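Local atomic coordinates of Sam-dependent methyltransferases (Streptomyces davawensis, PDB entry 4D7K), a protein that catalyses two successive S-adenosylmethionine-dependent methylations of the amino group of 8-amino-8-demethylriboflavin, yielding the antibiotic roseoflavin. Residues G252-W257 with V263-R268; I283-I288 with A314-L319; V297-M302 with G308-R313. All coordinates share one frame; numbering follows the deposited sequence.

Contact 1: residues G252-W257 with V263-R268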
# COMPACT_ATOMS: atom_id res chain seq x y z
N GLY A 252 -15.11 21.84 -0.92
CA GLY A 252 -13.95 21.59 -1.75
C GLY A 252 -13.89 22.50 -2.96
O GLY A 252 -13.78 22.04 -4.10
N VAL A 253 -13.98 23.80 -2.71
CA VAL A 253 -14.00 24.79 -3.78
C VAL A 253 -12.83 25.75 -3.69
O VAL A 253 -12.07 25.93 -4.64
CB VAL A 253 -15.32 25.59 -3.77
CG1 VAL A 253 -15.30 26.67 -4.84
CG2 VAL A 253 -16.51 24.66 -3.96
N LEU A 254 -12.67 26.36 -2.52
CA LEU A 254 -11.67 27.40 -2.31
C LEU A 254 -10.27 26.83 -2.13
O LEU A 254 -9.32 27.57 -1.89
CB LEU A 254 -12.05 28.25 -1.09
CG LEU A 254 -13.51 28.69 -1.06
CD1 LEU A 254 -13.83 29.43 0.22
CD2 LEU A 254 -13.83 29.54 -2.28
N GLU A 255 -10.16 25.51 -2.24
CA GLU A 255 -8.88 24.83 -2.07
C GLU A 255 -7.87 25.22 -3.15
O GLU A 255 -6.67 25.28 -2.88
CB GLU A 255 -9.09 23.31 -2.08
CG GLU A 255 -9.86 22.79 -0.88
CD GLU A 255 -10.37 21.38 -1.08
OE1 GLU A 255 -10.49 20.95 -2.24
OE2 GLU A 255 -10.65 20.70 -0.07
N ASP A 256 -8.35 25.48 -4.36
CA ASP A 256 -7.47 25.84 -5.46
C ASP A 256 -7.71 27.26 -5.97
O ASP A 256 -7.10 27.68 -6.95
CB ASP A 256 -7.63 24.83 -6.61
CG ASP A 256 -9.07 24.69 -7.06
OD1 ASP A 256 -9.98 24.97 -6.25
OD2 ASP A 256 -9.29 24.28 -8.22
N TRP A 257 -8.59 27.99 -5.30
CA TRP A 257 -8.80 29.40 -5.61
C TRP A 257 -7.76 30.26 -4.92
O TRP A 257 -7.36 29.98 -3.79
CB TRP A 257 -10.21 29.85 -5.20
CG TRP A 257 -11.29 29.49 -6.17
CD1 TRP A 257 -11.42 28.31 -6.85
CD2 TRP A 257 -12.39 30.31 -6.59
NE1 TRP A 257 -12.54 28.35 -7.65
CE2 TRP A 257 -13.15 29.57 -7.51
CE3 TRP A 257 -12.80 31.61 -6.27
CZ2 TRP A 257 -14.30 30.07 -8.11
CZ3 TRP A 257 -13.94 32.11 -6.87
CH2 TRP A 257 -14.68 31.34 -7.78
N VAL A 263 -11.83 35.70 -1.90
CA VAL A 263 -12.46 36.81 -1.19
C VAL A 263 -13.66 37.36 -1.96
O VAL A 263 -14.73 37.56 -1.39
CB VAL A 263 -11.45 37.95 -0.93
CG1 VAL A 263 -12.16 39.21 -0.46
CG2 VAL A 263 -10.41 37.52 0.09
N ARG A 264 -13.47 37.60 -3.26
CA ARG A 264 -14.55 38.10 -4.11
C ARG A 264 -15.78 37.20 -4.03
O ARG A 264 -16.90 37.68 -3.87
CB ARG A 264 -14.08 38.23 -5.56
CG ARG A 264 -13.02 39.31 -5.77
CD ARG A 264 -12.79 39.62 -7.24
NE ARG A 264 -12.24 38.49 -7.98
CZ ARG A 264 -12.89 37.80 -8.91
NH1 ARG A 264 -14.14 38.12 -9.22
NH2 ARG A 264 -12.30 36.79 -9.53
N LEU A 265 -15.56 35.89 -4.14
CA LEU A 265 -16.64 34.91 -4.04
C LEU A 265 -17.30 34.96 -2.67
O LEU A 265 -18.52 34.90 -2.56
CB LEU A 265 -16.10 33.50 -4.32
CG LEU A 265 -17.10 32.36 -4.17
CD1 LEU A 265 -18.28 32.54 -5.11
CD2 LEU A 265 -16.42 31.02 -4.42
N LEU A 266 -16.48 35.08 -1.63
CA LEU A 266 -17.00 35.15 -0.27
C LEU A 266 -17.80 36.42 -0.04
O LEU A 266 -18.80 36.41 0.69
CB LEU A 266 -15.84 35.05 0.73
CG LEU A 266 -15.11 33.71 0.78
CD1 LEU A 266 -13.78 33.86 1.51
CD2 LEU A 266 -15.97 32.65 1.43
N VAL A 267 -17.38 37.52 -0.66
CA VAL A 267 -18.08 38.80 -0.55
C VAL A 267 -19.44 38.72 -1.25
O VAL A 267 -20.44 39.24 -0.75
CB VAL A 267 -17.25 39.96 -1.16
CG1 VAL A 267 -18.09 41.21 -1.31
CG2 VAL A 267 -16.03 40.25 -0.31
N ARG A 268 -19.48 38.04 -2.39
CA ARG A 268 -20.72 37.85 -3.14
C ARG A 268 -21.72 36.99 -2.37
O ARG A 268 -22.92 37.24 -2.40
CB ARG A 268 -20.43 37.22 -4.50
CG ARG A 268 -19.97 38.22 -5.55
CD ARG A 268 -21.12 39.11 -6.01
NE ARG A 268 -22.18 38.34 -6.67
CZ ARG A 268 -23.35 38.03 -6.10
NH1 ARG A 268 -23.61 38.43 -4.87
NH2 ARG A 268 -24.24 37.33 -6.78

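Contact 2: residues I283-I288 with A314-L319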
# COMPACT_ATOMS: atom_id res chain seq x y z
N ILE A 283 -18.51 26.02 5.53
CA ILE A 283 -17.42 25.57 4.67
C ILE A 283 -16.93 24.20 5.11
O ILE A 283 -16.46 24.01 6.23
CB ILE A 283 -16.24 26.57 4.68
CG1 ILE A 283 -16.73 27.96 4.27
CG2 ILE A 283 -15.15 26.10 3.73
CD1 ILE A 283 -15.62 28.99 4.17
N LEU A 284 -17.04 23.24 4.20
CA LEU A 284 -16.66 21.87 4.48
C LEU A 284 -15.26 21.61 3.93
O LEU A 284 -15.03 21.71 2.73
CB LEU A 284 -17.67 20.89 3.88
CG LEU A 284 -18.98 20.61 4.65
CD1 LEU A 284 -19.76 21.88 4.96
CD2 LEU A 284 -19.86 19.65 3.87
N ASP A 285 -14.32 21.30 4.82
CA ASP A 285 -12.93 21.13 4.42
C ASP A 285 -12.14 20.43 5.52
O ASP A 285 -12.64 20.20 6.62
CB ASP A 285 -12.30 22.49 4.10
CG ASP A 285 -11.11 22.38 3.15
OD1 ASP A 285 -10.65 21.25 2.89
OD2 ASP A 285 -10.64 23.43 2.68
N SER A 286 -10.89 20.09 5.21
CA SER A 286 -9.94 19.65 6.22
C SER A 286 -9.15 20.87 6.69
O SER A 286 -8.63 21.63 5.87
CB SER A 286 -9.01 18.58 5.66
OG SER A 286 -8.10 18.13 6.65
N VAL A 287 -9.08 21.06 8.00
CA VAL A 287 -8.44 22.25 8.54
C VAL A 287 -7.11 21.91 9.20
O VAL A 287 -7.06 21.16 10.18
CB VAL A 287 -9.36 22.96 9.56
CG1 VAL A 287 -8.66 24.17 10.17
CG2 VAL A 287 -10.66 23.37 8.89
N ILE A 288 -6.03 22.46 8.64
CA ILE A 288 -4.69 22.24 9.16
C ILE A 288 -4.60 22.65 10.62
O ILE A 288 -4.94 23.78 10.98
CB ILE A 288 -3.63 23.02 8.35
CG1 ILE A 288 -3.67 22.62 6.87
CG2 ILE A 288 -2.24 22.80 8.93
CD1 ILE A 288 -3.22 21.20 6.61
N ALA A 314 -6.29 30.40 11.28
CA ALA A 314 -5.87 31.79 11.20
C ALA A 314 -5.99 32.30 9.77
O ALA A 314 -6.41 33.44 9.53
CB ALA A 314 -4.44 31.95 11.71
N GLN A 315 -5.63 31.45 8.81
CA GLN A 315 -5.76 31.80 7.40
C GLN A 315 -7.22 32.01 7.02
O GLN A 315 -7.55 32.95 6.30
CB GLN A 315 -5.13 30.71 6.53
CG GLN A 315 -3.61 30.67 6.61
CD GLN A 315 -3.02 29.51 5.83
OE1 GLN A 315 -3.44 28.36 5.98
NE2 GLN A 315 -2.05 29.81 4.97
N TRP A 316 -8.09 31.13 7.51
CA TRP A 316 -9.52 31.25 7.25
C TRP A 316 -10.09 32.50 7.91
O TRP A 316 -10.93 33.18 7.32
CB TRP A 316 -10.27 30.01 7.75
CG TRP A 316 -10.24 28.85 6.80
CD1 TRP A 316 -9.65 27.64 7.01
CD2 TRP A 316 -10.82 28.80 5.49
NE1 TRP A 316 -9.83 26.83 5.91
CE2 TRP A 316 -10.54 27.52 4.97
CE3 TRP A 316 -11.55 29.70 4.71
CZ2 TRP A 316 -10.97 27.12 3.70
CZ3 TRP A 316 -11.97 29.31 3.45
CH2 TRP A 316 -11.68 28.03 2.96
N ASP A 317 -9.62 32.79 9.12
CA ASP A 317 -10.00 34.02 9.81
C ASP A 317 -9.70 35.24 8.95
O ASP A 317 -10.55 36.10 8.76
CB ASP A 317 -9.27 34.14 11.15
CG ASP A 317 -10.10 33.65 12.32
OD1 ASP A 317 -11.32 33.89 12.33
OD2 ASP A 317 -9.52 33.02 13.23
N ASP A 318 -8.47 35.30 8.43
CA ASP A 318 -8.00 36.44 7.64
C ASP A 318 -8.77 36.58 6.33
O ASP A 318 -9.10 37.68 5.91
CB ASP A 318 -6.50 36.31 7.37
CG ASP A 318 -5.85 37.62 6.97
OD1 ASP A 318 -6.35 38.28 6.03
OD2 ASP A 318 -4.85 38.01 7.60
N LEU A 319 -9.04 35.44 5.70
CA LEU A 319 -9.80 35.44 4.45
C LEU A 319 -11.23 35.91 4.69
O LEU A 319 -11.71 36.83 4.02
CB LEU A 319 -9.79 34.04 3.83
CG LEU A 319 -9.54 33.95 2.32
CD1 LEU A 319 -8.15 34.47 1.99
CD2 LEU A 319 -9.72 32.53 1.82
O HOH W 1 -8.67 24.16 4.97

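Contact 3: residues V297-M302 with G308-R313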
# COMPACT_ATOMS: atom_id res chain seq x y z
N VAL A 297 -2.50 12.47 7.08
CA VAL A 297 -2.06 11.53 6.06
C VAL A 297 -2.66 11.82 4.69
O VAL A 297 -1.97 11.78 3.68
CB VAL A 297 -2.41 10.08 6.45
CG1 VAL A 297 -2.11 9.13 5.31
CG2 VAL A 297 -1.64 9.67 7.70
N LEU A 298 -3.95 12.15 4.65
CA LEU A 298 -4.64 12.36 3.37
C LEU A 298 -4.21 13.64 2.66
O LEU A 298 -4.49 13.81 1.48
CB LEU A 298 -6.16 12.39 3.57
CG LEU A 298 -6.87 11.11 4.02
CD1 LEU A 298 -8.37 11.32 3.97
CD2 LEU A 298 -6.46 9.91 3.17
N ASP A 299 -3.53 14.53 3.37
CA ASP A 299 -3.00 15.74 2.73
C ASP A 299 -1.91 15.38 1.73
O ASP A 299 -1.52 16.20 0.90
CB ASP A 299 -2.45 16.72 3.77
CG ASP A 299 -2.15 18.10 3.17
OD1 ASP A 299 -2.82 18.49 2.20
OD2 ASP A 299 -1.24 18.79 3.67
N LEU A 300 -1.42 14.14 1.82
CA LEU A 300 -0.48 13.59 0.85
C LEU A 300 -1.03 13.68 -0.57
O LEU A 300 -0.31 14.04 -1.50
CB LEU A 300 -0.17 12.13 1.19
CG LEU A 300 0.98 11.53 0.40
CD1 LEU A 300 2.29 12.00 1.00
CD2 LEU A 300 0.90 10.02 0.35
N ASP A 301 -2.30 13.32 -0.72
CA ASP A 301 -2.99 13.39 -2.01
C ASP A 301 -2.91 14.78 -2.62
O ASP A 301 -2.63 14.94 -3.80
CB ASP A 301 -4.46 12.98 -1.85
CG ASP A 301 -4.63 11.50 -1.54
OD1 ASP A 301 -3.74 10.70 -1.92
OD2 ASP A 301 -5.65 11.13 -0.93
N MET A 302 -3.17 15.79 -1.79
CA MET A 302 -3.09 17.18 -2.23
C MET A 302 -1.67 17.53 -2.66
O MET A 302 -1.47 18.25 -3.63
CB MET A 302 -3.54 18.12 -1.10
CG MET A 302 -4.90 17.78 -0.54
SD MET A 302 -6.21 18.56 -1.47
CE MET A 302 -5.91 20.28 -1.03
N GLY A 308 -3.24 23.11 -5.08
CA GLY A 308 -3.98 23.72 -4.00
C GLY A 308 -3.61 23.17 -2.63
O GLY A 308 -2.99 22.11 -2.52
N GLU A 309 -3.99 23.90 -1.58
CA GLU A 309 -3.62 23.54 -0.22
C GLU A 309 -4.76 23.81 0.77
O GLU A 309 -5.57 24.71 0.57
CB GLU A 309 -2.36 24.31 0.18
CG GLU A 309 -1.65 23.77 1.41
CD GLU A 309 -0.38 24.54 1.73
OE1 GLU A 309 -0.18 25.62 1.14
OE2 GLU A 309 0.41 24.07 2.57
N HIS A 310 -4.81 23.02 1.84
CA HIS A 310 -5.76 23.27 2.92
C HIS A 310 -5.30 24.46 3.73
O HIS A 310 -4.11 24.78 3.75
CB HIS A 310 -5.90 22.04 3.82
CG HIS A 310 -6.45 20.84 3.13
ND1 HIS A 310 -7.69 20.83 2.53
CD2 HIS A 310 -5.94 19.60 2.95
CE1 HIS A 310 -7.92 19.64 2.00
NE2 HIS A 310 -6.87 18.87 2.24
N ARG A 311 -6.23 25.14 4.39
CA ARG A 311 -5.90 26.33 5.15
C ARG A 311 -5.98 26.12 6.66
O ARG A 311 -6.78 25.31 7.14
CB ARG A 311 -6.81 27.50 4.74
CG ARG A 311 -6.52 28.07 3.35
CD ARG A 311 -7.48 29.22 3.03
NE ARG A 311 -7.14 29.94 1.81
CZ ARG A 311 -7.64 29.67 0.61
NH1 ARG A 311 -8.51 28.68 0.46
NH2 ARG A 311 -7.28 30.38 -0.45
N THR A 312 -5.15 26.84 7.41
CA THR A 312 -5.23 26.84 8.86
C THR A 312 -6.40 27.72 9.27
O THR A 312 -6.99 28.40 8.44
CB THR A 312 -3.95 27.37 9.52
OG1 THR A 312 -3.78 28.75 9.20
CG2 THR A 312 -2.74 26.59 9.06
N ARG A 313 -6.71 27.73 10.57
CA ARG A 313 -7.81 28.53 11.08
C ARG A 313 -7.52 30.02 10.95
O ARG A 313 -8.38 30.80 10.55
CB ARG A 313 -8.09 28.19 12.54
CG ARG A 313 -9.34 28.85 13.09
CD ARG A 313 -9.44 28.66 14.59
NE ARG A 313 -10.80 28.85 15.08
CZ ARG A 313 -11.59 27.87 15.51
NH1 ARG A 313 -11.15 26.62 15.53
NH2 ARG A 313 -12.82 28.15 15.92

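Contact 1: residues G252-W257 with V263-R268
L254, which meets L265 and L266 through its side chain, uses its backbone O as acceptor for NH1 of R311. The O of W257 receives only a weak bond from NH2 of the same arginine. The loop is thus tied to the 308-313 segment on its polar side. Across to helix 259-270 the contact is purely apolar. L265 does most of the touching. Its CG lies anti to the backbone N (chi1 177°), and its side chain crosses the indole of W257 at about a right angle. L265 CD2 sits over the ring face, 4.0 Å from the centroid of the six-membered ring and 26° off the normal, a CH-pi contact. L265 CB reaches W257 CZ3 at 3.6 Å. V253 CG1 lies over the same indole face, offset toward the rim. L265 CD2 also meets L254 CD2 at 3.7 Å. L254 CD1 extends to L266 CD2 at 4.1 Å. The segments belong to the beta-alpha unit of strand 247-251 and helix 259-270 in the Rossmann-like domain. With no polar bond across, shape and dispersion set the fit, and the CH-pi contact holds one face of an indole that borders F237, a predicted S-adenosylmethionine-binding residue.

Contact 2: residues I283-I288 with A314-L319
The indole of W316 is swung from its helix toward strand 280-285 with CG anti to the carbonyl carbon (chi1 -82°). I283 comes from the opposite direction. Its CG1 branch is likewise anti to the carbonyl carbon and runs on extended, carrying CD1 out to the ring. I283 CD1 meets W316 CZ3 at 3.7 Å, and I283 CG2 meets W316 CH2 at 4.0 Å. The two methyls therefore hold neighbouring carbons of the benzene part.

D285 approaches elsewhere on the rim. Its OD2 lies near the ring plane, 3.8 Å from W316 CZ2, with the carboxylate turned 75° against the indole. The other oxygen, D285 OD1, accepts S286 N at 2.6 Å. That bond is bent, with an N-H...O angle of 139°, and the donor stands above the carboxylate plane. It helps fix the rotation of the carboxylate. OD1 also lies close to the carboxylate of E255.

A water lies in the ring plane at the N-H edge and links the indole to the strand. It accepts the N-H of W316 NE1 at 3.1 Å. S286 O, 2.7 Å from the water, is a probable acceptor, though the water has more acceptors near it than protons. No direct hydrogen bond joins the two segments.

R311 makes a cation-pi contact with the indole, and I340 of strand 337-344 and I327 of strand 325-333 also touch it. The contact thus packs helix 313-322 onto the mixed sheet of the methyltransferase domain. The buried tryptophan is divided in its chemistry. Its benzene carbons meet isoleucine methyls, its N-H is satisfied by water, and a C-H at its edge meets the carboxylate, a placement that is probably favourable because ring hydrogens carry slight positive charge.

Contact 3: residues V297-M302 with G308-R313
The chain leaving helix 293-305 folds back, so that loop residues 308-310 lie against the helix at the dimer interface. M302 and D299 of the helix meet H310 of the loop. The helix is kinked at this level: L300 N bonds V297 O and D301 N bonds L298 O, three residues back.

M302 crosses H310 at about a right angle. Its chain bends at chi2 (-87°) and chi3 (-69°), which folds the methyl over the imidazole. M302 CE stands 3.8 Å from the ring centroid, 16° off the normal, as a CH-pi contact. SD is 4.3 Å from the same H310 centroid but oblique. M302 CG touches H310 NE2 at 3.6 Å. M302 CE also rests 3.8 Å from G308 O.

D299 slides past the imidazole the other way, and its OD1 comes within 3.4 Å of H310 CD2. The strongest partner of this carboxylate lies elsewhere: OD2 forms a salt bridge with NE of R65 of the second subunit. Further along, T312 is the N-cap of helix 313-322: its OG1 caps the backbone N of Q315, and Q315 OE1 accepts T312 N, a capping box.

No hydrogen bond crosses between helix and loop. The imidazole meets the M302 methyl over one face, with the sulfur oblique to it, D299 near its CD2 and D285 beside its ND1. R65 probably offsets part of the D299 charge.

How the contacts relate
All three contacts lie in the methyltransferase domain. Contact 3 is nested between the segments of contact 2, and their centres are 11 Å apart. Contact 1 precedes both, about 11 Å from contact 2 and 16 Å from contact 3. Contacts 1 and 2 share an apolar seam, with L254 CD1 3.7 Å from W316 CZ3. A backbone bond from E309 N to E255 O (3.3 Å) links contacts 3 and 1. Two carboxylates come close beside an imidazole nitrogen where all three meet: D285 OD1 lies 3.0 Å from both E255 OE2 and H310 ND1. Contact 1 is nearest the predicted cofactor site: the W257 side chain is about 4 Å from that of F237.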